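Local coordinates for protein transcription termination factor FttA (Pyrococcus horikoshii, PDB 3AF6) that probably terminates archaeal transcription as a zinc-dependent ribonuclease of the beta-CASP family, cutting nascent RNA endonucleolytically and degrading it from the 5' end, at residues A342-L346 and A432-A436. Numbering follows the deposited sequence.
Sequences AGHIL and AVGRA. With ZN (zinc ion), chain I.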
ATOM      1  N   ALA A 342      -4.507   7.478  -5.189  1.00 35.44           N
ATOM      2  CA  ALA A 342      -3.680   8.627  -4.830  1.00 33.72           C
ATOM      3  C   ALA A 342      -2.549   8.820  -5.837  1.00 33.10           C
ATOM      4  O   ALA A 342      -1.810   9.809  -5.770  1.00 30.29           O
ATOM      5  CB  ALA A 342      -3.111   8.438  -3.431  1.00 34.15           C
ATOM      6  N   GLY A 343      -2.431   7.870  -6.769  1.00 32.50           N
ATOM      7  CA  GLY A 343      -1.401   7.920  -7.798  1.00 31.30           C
ATOM      8  C   GLY A 343       0.034   7.991  -7.293  1.00 30.55           C
ATOM      9  O   GLY A 343       0.937   8.414  -8.006  1.00 27.00           O
ATOM     10  N   HIS A 344       0.259   7.564  -6.057  1.00 32.28           N
ATOM     11  CA  HIS A 344       1.601   7.631  -5.492  1.00 32.08           C
ATOM     12  C   HIS A 344       2.434   6.376  -5.771  1.00 30.61           C
ATOM     13  O   HIS A 344       3.549   6.476  -6.254  1.00 30.19           O
ATOM     14  CB  HIS A 344       1.502   7.908  -4.001  1.00 34.24           C
ATOM     15  CG  HIS A 344       2.828   8.022  -3.331  1.00 36.33           C
ATOM     16  ND1 HIS A 344       3.749   8.986  -3.674  1.00 36.61           N
ATOM     17  CD2 HIS A 344       3.405   7.270  -2.366  1.00 33.96           C
ATOM     18  CE1 HIS A 344       4.841   8.822  -2.949  1.00 36.15           C
ATOM     19  NE2 HIS A 344       4.657   7.788  -2.150  1.00 36.39           N
ATOM     20  N   ILE A 345       1.898   5.201  -5.454  1.00 30.15           N
ATOM     21  CA  ILE A 345       2.571   3.932  -5.740  1.00 31.20           C
ATOM     22  C   ILE A 345       1.477   2.896  -5.875  1.00 31.99           C
ATOM     23  O   ILE A 345       0.338   3.126  -5.458  1.00 30.81           O
ATOM     24  CB  ILE A 345       3.521   3.428  -4.606  1.00 33.44           C
ATOM     25  CG1 ILE A 345       2.700   3.029  -3.369  1.00 34.97           C
ATOM     26  CG2 ILE A 345       4.590   4.471  -4.301  1.00 31.70           C
ATOM     27  CD1 ILE A 345       3.501   2.324  -2.300  1.00 38.13           C
ATOM     28  N   LEU A 346       1.832   1.749  -6.443  1.00 32.19           N
ATOM     29  CA  LEU A 346       0.881   0.671  -6.618  1.00 31.63           C
ATOM     30  C   LEU A 346       0.053   0.532  -5.346  1.00 31.22           C
ATOM     31  O   LEU A 346       0.599   0.363  -4.258  1.00 34.06           O
ATOM     32  CB  LEU A 346       1.618  -0.646  -6.898  1.00 31.92           C
ATOM     33  CG  LEU A 346       0.679  -1.833  -7.168  1.00 32.91           C
ATOM     34  CD1 LEU A 346       0.082  -1.700  -8.580  1.00 30.68           C
ATOM     35  CD2 LEU A 346       1.427  -3.143  -7.022  1.00 31.52           C
ATOM     36  N   ALA A 432      12.332  -0.426  -2.617  1.00 43.82           N
ATOM     37  CA  ALA A 432      11.880  -1.565  -3.401  1.00 42.22           C
ATOM     38  C   ALA A 432      10.586  -1.247  -4.143  1.00 42.22           C
ATOM     39  O   ALA A 432      10.358  -1.760  -5.235  1.00 42.31           O
ATOM     40  CB  ALA A 432      11.682  -2.769  -2.500  1.00 38.46           C
ATOM     41  N   VAL A 433       9.748  -0.411  -3.534  1.00 41.46           N
ATOM     42  CA  VAL A 433       8.476  -0.008  -4.115  1.00 42.33           C
ATOM     43  C   VAL A 433       8.466   1.506  -4.340  1.00 43.68           C
ATOM     44  O   VAL A 433       8.971   2.273  -3.516  1.00 43.35           O
ATOM     45  CB  VAL A 433       7.308  -0.359  -3.187  1.00 43.23           C
ATOM     46  CG1 VAL A 433       5.984  -0.051  -3.882  1.00 45.42           C
ATOM     47  CG2 VAL A 433       7.377  -1.810  -2.803  1.00 41.80           C
ATOM     48  N   GLY A 434       7.887   1.940  -5.454  1.00 43.80           N
ATOM     49  CA  GLY A 434       7.857   3.365  -5.741  1.00 42.70           C
ATOM     50  C   GLY A 434       8.780   3.768  -6.886  1.00 42.46           C
ATOM     51  O   GLY A 434       8.630   3.276  -8.005  1.00 44.18           O
ATOM     52  N   ARG A 435       9.738   4.650  -6.609  1.00 39.83           N
ATOM     53  CA  ARG A 435      10.663   5.123  -7.628  1.00 39.20           C
ATOM     54  C   ARG A 435      11.327   4.017  -8.450  1.00 40.66           C
ATOM     55  O   ARG A 435      11.525   4.175  -9.659  1.00 41.34           O
ATOM     56  CB  ARG A 435      11.762   6.001  -7.009  1.00 40.34           C
ATOM     57  CG  ARG A 435      11.296   7.276  -6.277  1.00 43.13           C
ATOM     58  CD  ARG A 435      10.111   7.966  -6.951  1.00 43.93           C
ATOM     59  NE  ARG A 435       8.833   7.381  -6.535  1.00 44.52           N
ATOM     60  CZ  ARG A 435       7.790   7.192  -7.341  1.00 43.97           C
ATOM     61  NH1 ARG A 435       7.858   7.537  -8.622  1.00 42.53           N
ATOM     62  NH2 ARG A 435       6.675   6.656  -6.864  1.00 41.34           N
ATOM     63  N   ALA A 436      11.674   2.905  -7.805  1.00 39.28           N
ATOM     64  CA  ALA A 436      12.337   1.809  -8.501  1.00 39.07           C
ATOM     65  C   ALA A 436      11.628   1.432  -9.802  1.00 39.72           C
ATOM     66  O   ALA A 436      12.218   1.514 -10.877  1.00 38.59           O
ATOM     67  CB  ALA A 436      12.443   0.589  -7.588  1.00 39.69           C
TER
HETATM   68 ZN    ZN I 657       5.390   7.079   0.137  1.00 91.68          ZN
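Ile345 reaches Val433 and Gly434 with its two branches and joins a zinc-ligand loop of the metallo-beta-lactamase domain to the start of a beta-CASP helix. The apolar part is small. CD1 of Ile345 meets CG1 of Val433 at 3.8 Å, and the two side chains cross at about a right angle. The other branch, CG2 of Ile345, lies 3.7 Å from CA of Gly434. Ile345 holds CG1 between its backbone N and carbonyl carbon (chi1 68°), which leaves CG2 beside the backbone N, facing the glycine. Gly434 is the N-cap residue of helix 435-447, with a positive phi of 109°.

The polar part lies at the edge of the Arg435 guanidinium. NH2 of Arg435 is 3.2 Å from O of His344, near the guanidinium plane. The same edge takes CG2 of Ile345, 4.0 Å from NH2 of Arg435. Bends at chi2 and chi3 turn the guanidinium of Arg435 back toward 342-346, and a hydrogen bond from NH1 to O of Phe591 helps hold it there.

The metal part belongs to His344. Its NE2 binds a zinc ion at 2.5 Å, a site shared with His256, His258 and Asp367. With CG anti to the backbone N (chi1 -179°), the ring extends from the loop so that NE2 reaches the metal. ND1 donates to O of Gly593, which helps fix the ring rotation. From the other segment, O of Val433 is hydrogen-bonded to NE2 of His258.

The two segments therefore serve one zinc site. The metallo-beta-lactamase side supplies the ligand His344, while the beta-CASP side helps orient the ligand His258 through O of Val433. This is consistent with an active site at the junction of the two domains.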